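Local coordinates for protein nucleoside-diphosphate-sugar epimerase (PDB 2X4G) that probably binds a nicotinamide dinucleotide cofactor in a Rossmann fold and acts on nucleotide-linked sugars as an epimerase or related oxidoreductase, at residues S101-T106 against D163-E168; S126-P131 against S153-C158; A219-R224 against F317-A322; E257-P262 against R329-F334. All coordinates share one frame; numbering follows the deposited sequence.

Contact 1. Residues S101-T106 against D163-E168; sequences SALGQT and DEQARE
Packing between two neighbouring helices of the Rossmann domain, with a single buried polar link at its centre, joins helix 98-116 to helix 154-171 through L103, T106 and Q165. The backbones stay well apart, 8.0 Å between the CA atoms of L103 and Q165, and the long glutamine side chain spans the gap. Q165 sets out with CG anti to the backbone N (chi1 -177°) and runs on extended, which delivers the amide group at its end to the first helix. There the T106 hydroxyl is placed to donate to the amide oxygen, though the modelled 2.5 Å between T106 OG1 and Q165 OE1 is very short and leaves the details of the bond doubtful. NE2 of Q165 lies 3.0 Å from OG1 of T106 and makes a weak hydrogen bond to N107 OD1. Beside this polar end L103 brings one methyl group, its CD2 standing 3.7 Å from CD of Q165 as the two side chains run past each other in opposite senses. The amide is therefore met by a hydroxyl and flanked by a hydrocarbon branch. Around it, L162 of helix 154-171 takes the side chains of A102, L103 and T106, while Y110 of helix 98-116 touches Q165 and A166. A166 packs on V176 and I178 of strand 176-185, so helix 154-171 lies against the central sheet with helix 98-116 beside it.

Contact 2. Residues S126-P131 against S153-C158; sequences SAYAMP and SSYVLC
Y128 meets helix 154-171 in two ways: its carbonyl oxygen packs against V156 in the interior, and its ring faces Y155 at the exposed margin. The inner part is close, with the CA atoms of Y128 and V156 only 5.5 Å apart. Here the CG1 branch of V156 comes within 3.6 Å of O of Y128, so that a buried methyl group packs on the backbone of the short 3-10 turn 127-129. The outer part is looser and wholly aromatic. A chi1 of -170° carries the Y155 ring away from the backbone N of its own residue and over to Y128. Its CE2 edge then stands 4.0 Å above one face of the Y128 ring, nearer the rim than the centre, with the planes at 73°. This is a T-shaped stack, the centroids 5.7 Å apart. At the other end of the Y128 ring the hydroxyl bonds to R214. Two serines set the backbones on either side of the contact. S126 OG takes a nearly straight bond (164°) from N of Y128, 2.9 Å long, forming an ST turn, and S153 OG caps helix 154-171 by accepting from N of V156. Y155 and K159 have the spacing of the YxxxK signature of short-chain dehydrogenases/reductases, and S126, which touches K159, follows strand 121-124 as the serine of that family's triad does. The grouping of Y155 with K159 and S126 is consistent with the active-site arrangement of that family, the Y128 ring lying against the edge of the signature tyrosine.

Contact 3. Residues A219-R224 against F317-A322; sequences AAEAGR and FFSTTA
E221 reaches from helix 219-232 into the loop 317-322 and puts a single carboxylate oxygen at the focus of three residues in succession. Its side chain bends at chi2 (-134°), which turns OE2 toward the loop. S319 OG donates to OE2 of E221 over 2.6 Å, coming in almost in line with the C-O bond. The N-H of T320 uses the syn lone pair, on the side of the other oxygen, with 3.1 Å from its N to OE2 of E221. That of T321 arrives from above, 37° out of the carboxylate plane, and is longer, 3.3 Å from N to OE2 of E221. The T321 side chain lies alongside that of E221, pointing the other way, and brings OG1 to 3.0 Å from OE2 of E221, a weak bond at most. Three donors from different directions should fix the rotation of the carboxylate and favour its charged form. The second oxygen, OE1, lies in the plane of the R224 guanidinium at its edge, a long ion pair. Farther back, CE2 of F317 packs 3.7 Å from O of E221. Helix 219-232 also touches helix 24-35, which follows the first strand and the glycine-rich turn typical of dinucleotide-binding Rossmann folds, whereas the loop leads into helix 323-336. A buried glutamate collecting hydroxyl and backbone N-H donors in this way joins a helix of the Rossmann domain to the C-terminal segment of an extended short-chain dehydrogenase/reductase.

Contact 4. Residues E257-P262 against R329-F334; sequences ELLGQP and RAIDWF
No ring lies between I331 and the leucines L258 and L259; the flat groups of the segment 329-334 belong to other surfaces of its helix. W333 has CD1 of F334 at its ring edge, in plane, and its side chain touches L188. The F334 ring meets that of Y339 with the planes at about 60° and packs on I198 and T199 of helix 196-202. Within 329-334, it is the branched chain of I331 that meets the leucines. CG1 stands anti to the carbonyl carbon (chi1 -76°) and the chain runs on extended, carrying CD1 to the last turn of the other helix. There the methyl group is met by two successive residues: CB of L258 at 3.9 Å from CD1 of I331, and CD2 of L259 at 3.7 Å from the same atom. The CD2 branch of L259 also lies 3.8 Å from CG2 of I331, so this one leucine methyl touches both arms of the isoleucine. This apolar packing joins helix 248-259 to helix 323-336, in the C-terminal part that follows the strands of the Rossmann sheet, the CA atoms of L259 and I331 being 7.9 Å apart. Helix 248-259 closes just beyond it in a Schellman motif, where G260 takes a positive phi of 69° and its N bonds back to O of E257. Outside the pair, L258 also leans on L327, one turn earlier on helix 323-336, while L259 touches both R335 of that helix and I201 of helix 196-202.

How the contacts relate
The four contacts form two pairs. Contacts 1 and 2 share helix 154-171, their centres about 13 Å apart, and meet directly: CB of D163 packs 3.4 Å from CB of A129, and A102 CB lies 3.6 Å from C158 SG. Contacts 3 and 4 share the end of the chain, where loop 317-322 runs into helix 323-336; T321 CG2 touches R329 NH2 at 3.6 Å, and D218 bonds both E221 N and R329. Contacts 1 and 3 lie on opposite sides of the chain's centre, with nearest atoms about 16 Å apart. Contact 2 holds the tyrosine of the YxxxK signature, consistent with an active site there; its nearest atoms are about 12 Å from contact 3 and about 17 Å from contact 4.

Contact 1. Residues S101-T106 against D163-E168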
loop_
_atom_site.group_PDB
_atom_site.type_symbol
_atom_site.label_atom_id
_atom_site.label_comp_id
_atom_site.label_asym_id
_atom_site.label_seq_id
_atom_site.Cartn_x
_atom_site.Cartn_y
_atom_site.Cartn_z
ATOM N N SER A 101 -0.385 19.171 3.074
ATOM C CA SER A 101 1.041 19.502 2.986
ATOM C C SER A 101 1.469 19.858 1.574
ATOM O O SER A 101 2.541 20.430 1.393
ATOM C CB SER A 101 1.890 18.330 3.470
ATOM O OG SER A 101 1.650 17.193 2.668
ATOM N N ALA A 102 0.659 19.488 0.580
ATOM C CA ALA A 102 0.839 19.977 -0.787
ATOM C C ALA A 102 0.533 21.474 -0.788
ATOM O O ALA A 102 1.339 22.294 -1.259
ATOM C CB ALA A 102 -0.077 19.233 -1.754
ATOM N N LEU A 103 -0.620 21.816 -0.213
ATOM C CA LEU A 103 -1.026 23.202 -0.042
ATOM C C LEU A 103 -0.070 23.964 0.862
ATOM O O LEU A 103 0.132 25.157 0.673
ATOM C CB LEU A 103 -2.445 23.282 0.517
ATOM C CG LEU A 103 -3.559 22.745 -0.384
ATOM C CD1 LEU A 103 -4.888 22.869 0.337
ATOM C CD2 LEU A 103 -3.605 23.478 -1.727
ATOM N N GLY A 104 0.525 23.270 1.827
ATOM C CA GLY A 104 1.464 23.884 2.754
ATOM C C GLY A 104 2.768 24.345 2.123
ATOM O O GLY A 104 3.418 25.267 2.625
ATOM N N GLN A 105 3.166 23.696 1.039
ATOM C CA GLN A 105 4.365 24.095 0.315
ATOM C C GLN A 105 4.068 25.280 -0.590
ATOM O O GLN A 105 4.875 26.219 -0.658
ATOM C CB GLN A 105 4.921 22.937 -0.527
ATOM C CG GLN A 105 5.600 21.805 0.296
ATOM C CD GLN A 105 6.111 20.628 -0.579
ATOM O OE1 GLN A 105 6.500 20.811 -1.757
ATOM N NE2 GLN A 105 6.117 19.421 0.007
ATOM N N THR A 106 2.934 25.254 -1.289
ATOM C CA THR A 106 2.644 26.314 -2.248
ATOM C C THR A 106 2.231 27.610 -1.581
ATOM O O THR A 106 2.502 28.687 -2.101
ATOM C CB THR A 106 1.526 25.945 -3.235
ATOM O OG1 THR A 106 0.399 25.455 -2.504
ATOM C CG2 THR A 106 1.996 24.903 -4.248
ATOM N N ASP A 163 -4.848 22.994 -8.164
ATOM C CA ASP A 163 -5.460 23.704 -9.283
ATOM C C ASP A 163 -6.406 24.815 -8.800
ATOM O O ASP A 163 -6.295 25.959 -9.236
ATOM C CB ASP A 163 -6.206 22.737 -10.197
ATOM C CG ASP A 163 -6.526 23.351 -11.547
ATOM O OD1 ASP A 163 -7.670 23.834 -11.735
ATOM O OD2 ASP A 163 -5.628 23.355 -12.419
ATOM N N GLU A 164 -7.330 24.470 -7.907
ATOM C CA GLU A 164 -8.211 25.454 -7.278
ATOM C C GLU A 164 -7.474 26.589 -6.609
ATOM O O GLU A 164 -7.900 27.735 -6.695
ATOM C CB GLU A 164 -9.106 24.797 -6.228
ATOM C CG GLU A 164 -10.468 24.353 -6.766
ATOM C CD GLU A 164 -11.421 25.511 -7.061
ATOM O OE1 GLU A 164 -12.401 25.271 -7.810
ATOM O OE2 GLU A 164 -11.199 26.642 -6.560
ATOM N N GLN A 165 -6.391 26.254 -5.917
ATOM C CA GLN A 165 -5.569 27.232 -5.209
ATOM C C GLN A 165 -4.988 28.264 -6.155
ATOM O O GLN A 165 -5.050 29.467 -5.881
ATOM C CB GLN A 165 -4.427 26.533 -4.484
ATOM C CG GLN A 165 -3.548 27.450 -3.643
ATOM C CD GLN A 165 -2.367 26.721 -3.024
ATOM O OE1 GLN A 165 -1.741 25.876 -3.682
ATOM N NE2 GLN A 165 -2.049 27.043 -1.757
ATOM N N ALA A 166 -4.419 27.795 -7.261
ATOM C CA ALA A 166 -3.824 28.693 -8.253
ATOM C C ALA A 166 -4.875 29.644 -8.853
ATOM O O ALA A 166 -4.671 30.865 -8.901
ATOM C CB ALA A 166 -3.102 27.895 -9.348
ATOM N N ARG A 167 -6.008 29.097 -9.281
ATOM C CA ARG A 167 -7.083 29.930 -9.827
ATOM C C ARG A 167 -7.549 30.961 -8.794
ATOM O O ARG A 167 -7.881 32.096 -9.144
ATOM C CB ARG A 167 -8.272 29.071 -10.278
ATOM C CG ARG A 167 -7.933 28.046 -11.355
ATOM C CD ARG A 167 -9.137 27.604 -12.156
ATOM N NE ARG A 167 -10.261 27.193 -11.309
ATOM C CZ ARG A 167 -10.346 26.035 -10.645
ATOM N NH1 ARG A 167 -9.366 25.132 -10.698
ATOM N NH2 ARG A 167 -11.422 25.766 -9.916
ATOM N N GLU A 168 -7.567 30.542 -7.528
ATOM C CA GLU A 168 -7.980 31.360 -6.389
ATOM C C GLU A 168 -7.039 32.548 -6.202
ATOM O O GLU A 168 -7.484 33.649 -5.914
ATOM C CB GLU A 168 -8.042 30.446 -5.156
ATOM C CG GLU A 168 -8.304 31.046 -3.768
ATOM C CD GLU A 168 -7.907 30.042 -2.638
ATOM O OE1 GLU A 168 -6.746 30.101 -2.147
ATOM O OE2 GLU A 168 -8.734 29.160 -2.278
#

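Contact 2. Residues S126-P131 against S153-C158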
loop_
_atom_site.group_PDB
_atom_site.type_symbol
_atom_site.label_atom_id
_atom_site.label_comp_id
_atom_site.label_asym_id
_atom_site.label_seq_id
_atom_site.Cartn_x
_atom_site.Cartn_y
_atom_site.Cartn_z
ATOM N N SER A 126 -1.659 19.719 -13.197
ATOM C CA SER A 126 -1.865 18.368 -13.658
ATOM C C SER A 126 -3.228 18.211 -14.274
ATOM O O SER A 126 -4.183 18.885 -13.890
ATOM C CB SER A 126 -1.786 17.415 -12.498
ATOM O OG SER A 126 -2.388 16.193 -12.851
ATOM N N ALA A 127 -3.319 17.273 -15.207
ATOM C CA ALA A 127 -4.537 17.032 -15.951
ATOM C C ALA A 127 -5.516 16.244 -15.101
ATOM O O ALA A 127 -6.680 16.077 -15.485
ATOM C CB ALA A 127 -4.225 16.278 -17.231
ATOM N N TYR A 128 -5.031 15.738 -13.963
ATOM C CA TYR A 128 -5.872 15.010 -13.009
ATOM C C TYR A 128 -6.717 15.959 -12.149
ATOM O O TYR A 128 -7.671 15.515 -11.483
ATOM C CB TYR A 128 -5.027 14.065 -12.157
ATOM C CG TYR A 128 -4.484 12.889 -12.940
ATOM C CD1 TYR A 128 -5.175 11.683 -13.001
ATOM C CD2 TYR A 128 -3.283 12.980 -13.635
ATOM C CE1 TYR A 128 -4.671 10.602 -13.734
ATOM C CE2 TYR A 128 -2.779 11.905 -14.366
ATOM C CZ TYR A 128 -3.474 10.729 -14.413
ATOM O OH TYR A 128 -2.971 9.674 -15.141
ATOM N N ALA A 129 -6.400 17.258 -12.194
ATOM C CA ALA A 129 -7.289 18.282 -11.634
ATOM C C ALA A 129 -8.590 18.413 -12.449
ATOM O O ALA A 129 -9.524 19.068 -12.013
ATOM C CB ALA A 129 -6.578 19.641 -11.537
ATOM N N MET A 130 -8.649 17.796 -13.623
ATOM C CA MET A 130 -9.814 17.890 -14.479
ATOM C C MET A 130 -10.573 16.581 -14.419
ATOM O O MET A 130 -9.963 15.526 -14.246
ATOM C CB MET A 130 -9.405 18.160 -15.922
ATOM C CG MET A 130 -8.362 19.253 -16.111
ATOM S SD MET A 130 -8.019 19.499 -17.882
ATOM C CE MET A 130 -7.367 17.899 -18.382
ATOM N N PRO A 131 -11.914 16.647 -14.534
ATOM C CA PRO A 131 -12.695 15.434 -14.686
ATOM C C PRO A 131 -12.589 14.913 -16.111
ATOM O O PRO A 131 -12.054 15.598 -16.988
ATOM C CB PRO A 131 -14.120 15.897 -14.381
ATOM C CG PRO A 131 -14.142 17.313 -14.781
ATOM C CD PRO A 131 -12.774 17.842 -14.459
ATOM N N SER A 153 -9.851 9.545 -5.886
ATOM C CA SER A 153 -8.579 9.260 -5.227
ATOM C C SER A 153 -7.994 10.496 -4.552
ATOM O O SER A 153 -8.296 11.625 -4.922
ATOM C CB SER A 153 -7.583 8.764 -6.250
ATOM O OG SER A 153 -7.319 9.793 -7.182
ATOM N N SER A 154 -7.135 10.268 -3.569
ATOM C CA SER A 154 -6.460 11.358 -2.886
ATOM C C SER A 154 -5.449 12.028 -3.804
ATOM O O SER A 154 -5.139 13.197 -3.637
ATOM C CB SER A 154 -5.793 10.861 -1.602
ATOM O OG SER A 154 -4.744 9.978 -1.897
ATOM N N TYR A 155 -4.939 11.293 -4.781
ATOM C CA TYR A 155 -4.098 11.890 -5.817
ATOM C C TYR A 155 -4.861 12.965 -6.576
ATOM O O TYR A 155 -4.402 14.109 -6.669
ATOM C CB TYR A 155 -3.593 10.823 -6.801
ATOM C CG TYR A 155 -2.533 11.335 -7.735
ATOM C CD1 TYR A 155 -1.269 11.646 -7.254
ATOM C CD2 TYR A 155 -2.791 11.532 -9.084
ATOM C CE1 TYR A 155 -0.278 12.130 -8.094
ATOM C CE2 TYR A 155 -1.816 12.020 -9.934
ATOM C CZ TYR A 155 -0.554 12.320 -9.437
ATOM O OH TYR A 155 0.452 12.814 -10.251
ATOM N N VAL A 156 -6.018 12.584 -7.125
ATOM C CA VAL A 156 -6.893 13.519 -7.847
ATOM C C VAL A 156 -7.257 14.697 -6.951
ATOM O O VAL A 156 -7.342 15.824 -7.417
ATOM C CB VAL A 156 -8.224 12.854 -8.312
ATOM C CG1 VAL A 156 -9.260 13.919 -8.688
ATOM C CG2 VAL A 156 -7.989 11.890 -9.458
ATOM N N LEU A 157 -7.467 14.423 -5.661
ATOM C CA LEU A 157 -7.943 15.428 -4.722
ATOM C C LEU A 157 -6.873 16.477 -4.494
ATOM O O LEU A 157 -7.125 17.685 -4.544
ATOM C CB LEU A 157 -8.314 14.754 -3.411
ATOM C CG LEU A 157 -9.227 15.570 -2.506
ATOM C CD1 LEU A 157 -10.573 15.813 -3.169
ATOM C CD2 LEU A 157 -9.420 14.860 -1.174
ATOM N N CYS A 158 -5.665 15.995 -4.259
ATOM C CA CYS A 158 -4.514 16.854 -4.124
ATOM C C CYS A 158 -4.301 17.678 -5.404
ATOM O O CYS A 158 -4.119 18.895 -5.372
ATOM C CB CYS A 158 -3.291 16.006 -3.797
ATOM S SG CYS A 158 -1.776 16.915 -3.999
#

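Contact 3. Residues A219-R224 against F317-A322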
loop_
_atom_site.group_PDB
_atom_site.type_symbol
_atom_site.label_atom_id
_atom_site.label_comp_id
_atom_site.label_asym_id
_atom_site.label_seq_id
_atom_site.Cartn_x
_atom_site.Cartn_y
_atom_site.Cartn_z
ATOM N N ALA A 219 10.012 16.225 -23.242
ATOM C CA ALA A 219 10.433 17.078 -22.161
ATOM C C ALA A 219 10.917 18.429 -22.683
ATOM O O ALA A 219 10.530 19.476 -22.154
ATOM C CB ALA A 219 11.519 16.406 -21.351
ATOM N N ALA A 220 11.768 18.399 -23.705
ATOM C CA ALA A 220 12.363 19.630 -24.235
ATOM C C ALA A 220 11.260 20.590 -24.634
ATOM O O ALA A 220 11.325 21.762 -24.316
ATOM C CB ALA A 220 13.306 19.343 -25.434
ATOM N N GLU A 221 10.234 20.079 -25.297
ATOM C CA GLU A 221 9.124 20.910 -25.739
ATOM C C GLU A 221 8.312 21.420 -24.568
ATOM O O GLU A 221 7.989 22.612 -24.531
ATOM C CB GLU A 221 8.189 20.175 -26.721
ATOM C CG GLU A 221 8.916 19.397 -27.777
ATOM C CD GLU A 221 8.376 19.590 -29.169
ATOM O OE1 GLU A 221 8.743 20.603 -29.794
ATOM O OE2 GLU A 221 7.638 18.708 -29.657
ATOM N N ALA A 222 7.964 20.538 -23.630
ATOM C CA ALA A 222 7.105 20.933 -22.499
ATOM C C ALA A 222 7.714 22.142 -21.777
ATOM O O ALA A 222 7.014 23.063 -21.399
ATOM C CB ALA A 222 6.872 19.771 -21.555
ATOM N N GLY A 223 9.032 22.150 -21.646
ATOM C CA GLY A 223 9.757 23.319 -21.142
ATOM C C GLY A 223 9.545 24.592 -21.945
ATOM O O GLY A 223 9.434 25.671 -21.384
ATOM N N ARG A 224 9.508 24.476 -23.262
ATOM C CA ARG A 224 9.274 25.633 -24.091
ATOM C C ARG A 224 7.821 26.089 -23.964
ATOM O O ARG A 224 7.533 27.291 -23.902
ATOM C CB ARG A 224 9.662 25.329 -25.533
ATOM C CG ARG A 224 11.193 25.076 -25.669
ATOM C CD ARG A 224 11.716 25.098 -27.098
ATOM N NE ARG A 224 11.458 23.818 -27.734
ATOM C CZ ARG A 224 12.335 22.816 -27.844
ATOM N NH1 ARG A 224 13.583 22.906 -27.367
ATOM N NH2 ARG A 224 11.951 21.696 -28.449
ATOM N N PHE A 317 1.932 27.489 -29.311
ATOM C CA PHE A 317 2.609 26.253 -28.949
ATOM C C PHE A 317 1.999 24.986 -29.517
ATOM O O PHE A 317 0.798 24.768 -29.457
ATOM C CB PHE A 317 2.697 26.067 -27.447
ATOM C CG PHE A 317 3.239 24.730 -27.071
ATOM C CD1 PHE A 317 2.387 23.662 -26.847
ATOM C CD2 PHE A 317 4.608 24.518 -27.024
ATOM C CE1 PHE A 317 2.888 22.421 -26.537
ATOM C CE2 PHE A 317 5.115 23.274 -26.716
ATOM C CZ PHE A 317 4.253 22.220 -26.484
ATOM N N PHE A 318 2.866 24.118 -30.012
ATOM C CA PHE A 318 2.467 22.763 -30.338
ATOM C C PHE A 318 3.713 21.919 -30.606
ATOM O O PHE A 318 4.750 22.448 -30.974
ATOM C CB PHE A 318 1.502 22.749 -31.547
ATOM C CG PHE A 318 2.089 23.306 -32.813
ATOM C CD1 PHE A 318 2.807 22.496 -33.673
ATOM C CD2 PHE A 318 1.903 24.623 -33.155
ATOM C CE1 PHE A 318 3.337 22.989 -34.829
ATOM C CE2 PHE A 318 2.434 25.127 -34.331
ATOM C CZ PHE A 318 3.154 24.305 -35.160
ATOM N N SER A 319 3.579 20.608 -30.461
ATOM C CA SER A 319 4.692 19.684 -30.614
ATOM C C SER A 319 5.005 19.455 -32.072
ATOM O O SER A 319 4.103 19.434 -32.911
ATOM C CB SER A 319 4.353 18.341 -29.965
ATOM O OG SER A 319 5.452 17.438 -30.001
ATOM N N THR A 320 6.299 19.309 -32.356
ATOM C CA THR A 320 6.782 18.968 -33.690
ATOM C C THR A 320 7.684 17.725 -33.690
ATOM O O THR A 320 8.083 17.264 -34.746
ATOM C CB THR A 320 7.499 20.195 -34.371
ATOM O OG1 THR A 320 8.440 20.799 -33.488
ATOM C CG2 THR A 320 6.504 21.253 -34.725
ATOM N N THR A 321 7.952 17.161 -32.513
ATOM C CA THR A 321 8.916 16.063 -32.338
ATOM C C THR A 321 8.238 14.700 -32.496
ATOM O O THR A 321 7.205 14.454 -31.912
ATOM C CB THR A 321 9.616 16.152 -30.935
ATOM O OG1 THR A 321 10.123 17.477 -30.744
ATOM C CG2 THR A 321 10.767 15.184 -30.796
ATOM N N ALA A 322 8.820 13.822 -33.307
ATOM C CA ALA A 322 8.338 12.446 -33.418
ATOM C C ALA A 322 8.471 11.795 -32.059
ATOM O O ALA A 322 9.456 12.036 -31.365
ATOM C CB ALA A 322 9.141 11.674 -34.435
#

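Contact 4. Residues E257-P262 against R329-F334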
loop_
_atom_site.group_PDB
_atom_site.type_symbol
_atom_site.label_atom_id
_atom_site.label_comp_id
_atom_site.label_asym_id
_atom_site.label_seq_id
_atom_site.Cartn_x
_atom_site.Cartn_y
_atom_site.Cartn_z
ATOM N N GLU A 257 9.791 -2.202 -28.352
ATOM C CA GLU A 257 10.386 -2.470 -29.659
ATOM C C GLU A 257 11.744 -1.793 -29.791
ATOM O O GLU A 257 12.693 -2.390 -30.318
ATOM C CB GLU A 257 9.428 -2.060 -30.779
ATOM C CG GLU A 257 8.231 -3.015 -30.896
ATOM C CD GLU A 257 7.050 -2.430 -31.672
ATOM O OE1 GLU A 257 7.189 -1.315 -32.233
ATOM O OE2 GLU A 257 5.980 -3.090 -31.715
ATOM N N LEU A 258 11.829 -0.562 -29.277
ATOM C CA LEU A 258 13.053 0.224 -29.296
ATOM C C LEU A 258 14.127 -0.354 -28.385
ATOM O O LEU A 258 15.305 -0.267 -28.702
ATOM C CB LEU A 258 12.753 1.649 -28.874
ATOM C CG LEU A 258 11.876 2.424 -29.850
ATOM C CD1 LEU A 258 11.517 3.766 -29.245
ATOM C CD2 LEU A 258 12.615 2.566 -31.203
ATOM N N LEU A 259 13.735 -0.944 -27.260
ATOM C CA LEU A 259 14.709 -1.529 -26.338
ATOM C C LEU A 259 15.128 -2.940 -26.732
ATOM O O LEU A 259 15.984 -3.537 -26.074
ATOM C CB LEU A 259 14.157 -1.547 -24.913
ATOM C CG LEU A 259 13.976 -0.169 -24.271
ATOM C CD1 LEU A 259 13.115 -0.269 -23.018
ATOM C CD2 LEU A 259 15.340 0.445 -23.966
ATOM N N GLY A 260 14.532 -3.465 -27.803
ATOM C CA GLY A 260 14.749 -4.848 -28.229
ATOM C C GLY A 260 14.157 -5.867 -27.265
ATOM O O GLY A 260 14.701 -6.957 -27.110
ATOM N N GLN A 261 13.028 -5.521 -26.643
ATOM C CA GLN A 261 12.418 -6.320 -25.573
ATOM C C GLN A 261 11.027 -6.788 -25.994
ATOM O O GLN A 261 10.479 -6.257 -26.951
ATOM C CB GLN A 261 12.291 -5.460 -24.319
ATOM C CG GLN A 261 13.604 -4.882 -23.811
ATOM C CD GLN A 261 14.277 -5.740 -22.769
ATOM O OE1 GLN A 261 13.734 -6.757 -22.337
ATOM N NE2 GLN A 261 15.471 -5.322 -22.346
ATOM N N PRO A 262 10.443 -7.777 -25.278
ATOM C CA PRO A 262 9.069 -8.201 -25.618
ATOM C C PRO A 262 8.016 -7.202 -25.133
ATOM O O PRO A 262 8.197 -6.571 -24.095
ATOM C CB PRO A 262 8.918 -9.551 -24.901
ATOM C CG PRO A 262 9.966 -9.583 -23.823
ATOM C CD PRO A 262 10.976 -8.490 -24.093
ATOM N N ARG A 329 15.667 9.403 -26.963
ATOM C CA ARG A 329 16.581 10.341 -26.340
ATOM C C ARG A 329 16.591 10.047 -24.852
ATOM O O ARG A 329 17.634 10.094 -24.200
ATOM C CB ARG A 329 16.120 11.760 -26.609
ATOM C CG ARG A 329 17.209 12.803 -26.606
ATOM C CD ARG A 329 16.620 14.198 -26.707
ATOM N NE ARG A 329 15.847 14.328 -27.944
ATOM C CZ ARG A 329 14.578 14.741 -28.038
ATOM N NH1 ARG A 329 13.868 15.132 -26.977
ATOM N NH2 ARG A 329 14.016 14.781 -29.236
ATOM N N ALA A 330 15.410 9.727 -24.332
ATOM C CA ALA A 330 15.258 9.248 -22.978
ATOM C C ALA A 330 16.034 7.956 -22.807
ATOM O O ALA A 330 16.874 7.830 -21.913
ATOM C CB ALA A 330 13.786 9.032 -22.655
ATOM N N ILE A 331 15.760 6.994 -23.675
ATOM C CA ILE A 331 16.465 5.730 -23.627
ATOM C C ILE A 331 17.967 5.936 -23.557
ATOM O O ILE A 331 18.606 5.332 -22.737
ATOM C CB ILE A 331 16.104 4.814 -24.811
ATOM C CG1 ILE A 331 14.725 4.197 -24.573
ATOM C CG2 ILE A 331 17.132 3.684 -24.960
ATOM C CD1 ILE A 331 14.169 3.462 -25.773
ATOM N N ASP A 332 18.524 6.798 -24.388
ATOM C CA ASP A 332 19.973 7.013 -24.401
ATOM C C ASP A 332 20.510 7.662 -23.125
ATOM O O ASP A 332 21.573 7.277 -22.611
ATOM C CB ASP A 332 20.379 7.870 -25.603
ATOM C CG ASP A 332 20.291 7.111 -26.913
ATOM O OD1 ASP A 332 20.275 5.854 -26.896
ATOM O OD2 ASP A 332 20.235 7.778 -27.965
ATOM N N TRP A 333 19.784 8.654 -22.625
ATOM C CA TRP A 333 20.147 9.274 -21.377
ATOM C C TRP A 333 20.198 8.212 -20.267
ATOM O O TRP A 333 21.175 8.137 -19.513
ATOM C CB TRP A 333 19.189 10.419 -21.033
ATOM C CG TRP A 333 19.750 11.257 -19.973
ATOM C CD1 TRP A 333 20.635 12.288 -20.113
ATOM C CD2 TRP A 333 19.511 11.123 -18.586
ATOM N NE1 TRP A 333 20.953 12.826 -18.879
ATOM C CE2 TRP A 333 20.278 12.121 -17.923
ATOM C CE3 TRP A 333 18.727 10.261 -17.825
ATOM C CZ2 TRP A 333 20.279 12.268 -16.532
ATOM C CZ3 TRP A 333 18.736 10.407 -16.427
ATOM C CH2 TRP A 333 19.509 11.403 -15.804
ATOM N N PHE A 334 19.168 7.372 -20.178
ATOM C CA PHE A 334 19.129 6.368 -19.121
ATOM C C PHE A 334 20.299 5.410 -19.227
ATOM O O PHE A 334 20.876 5.020 -18.222
ATOM C CB PHE A 334 17.813 5.584 -19.144
ATOM C CG PHE A 334 16.628 6.373 -18.669
ATOM C CD1 PHE A 334 16.718 7.202 -17.550
ATOM C CD2 PHE A 334 15.428 6.281 -19.319
ATOM C CE1 PHE A 334 15.647 7.923 -17.111
ATOM C CE2 PHE A 334 14.337 7.012 -18.874
ATOM C CZ PHE A 334 14.450 7.836 -17.765
#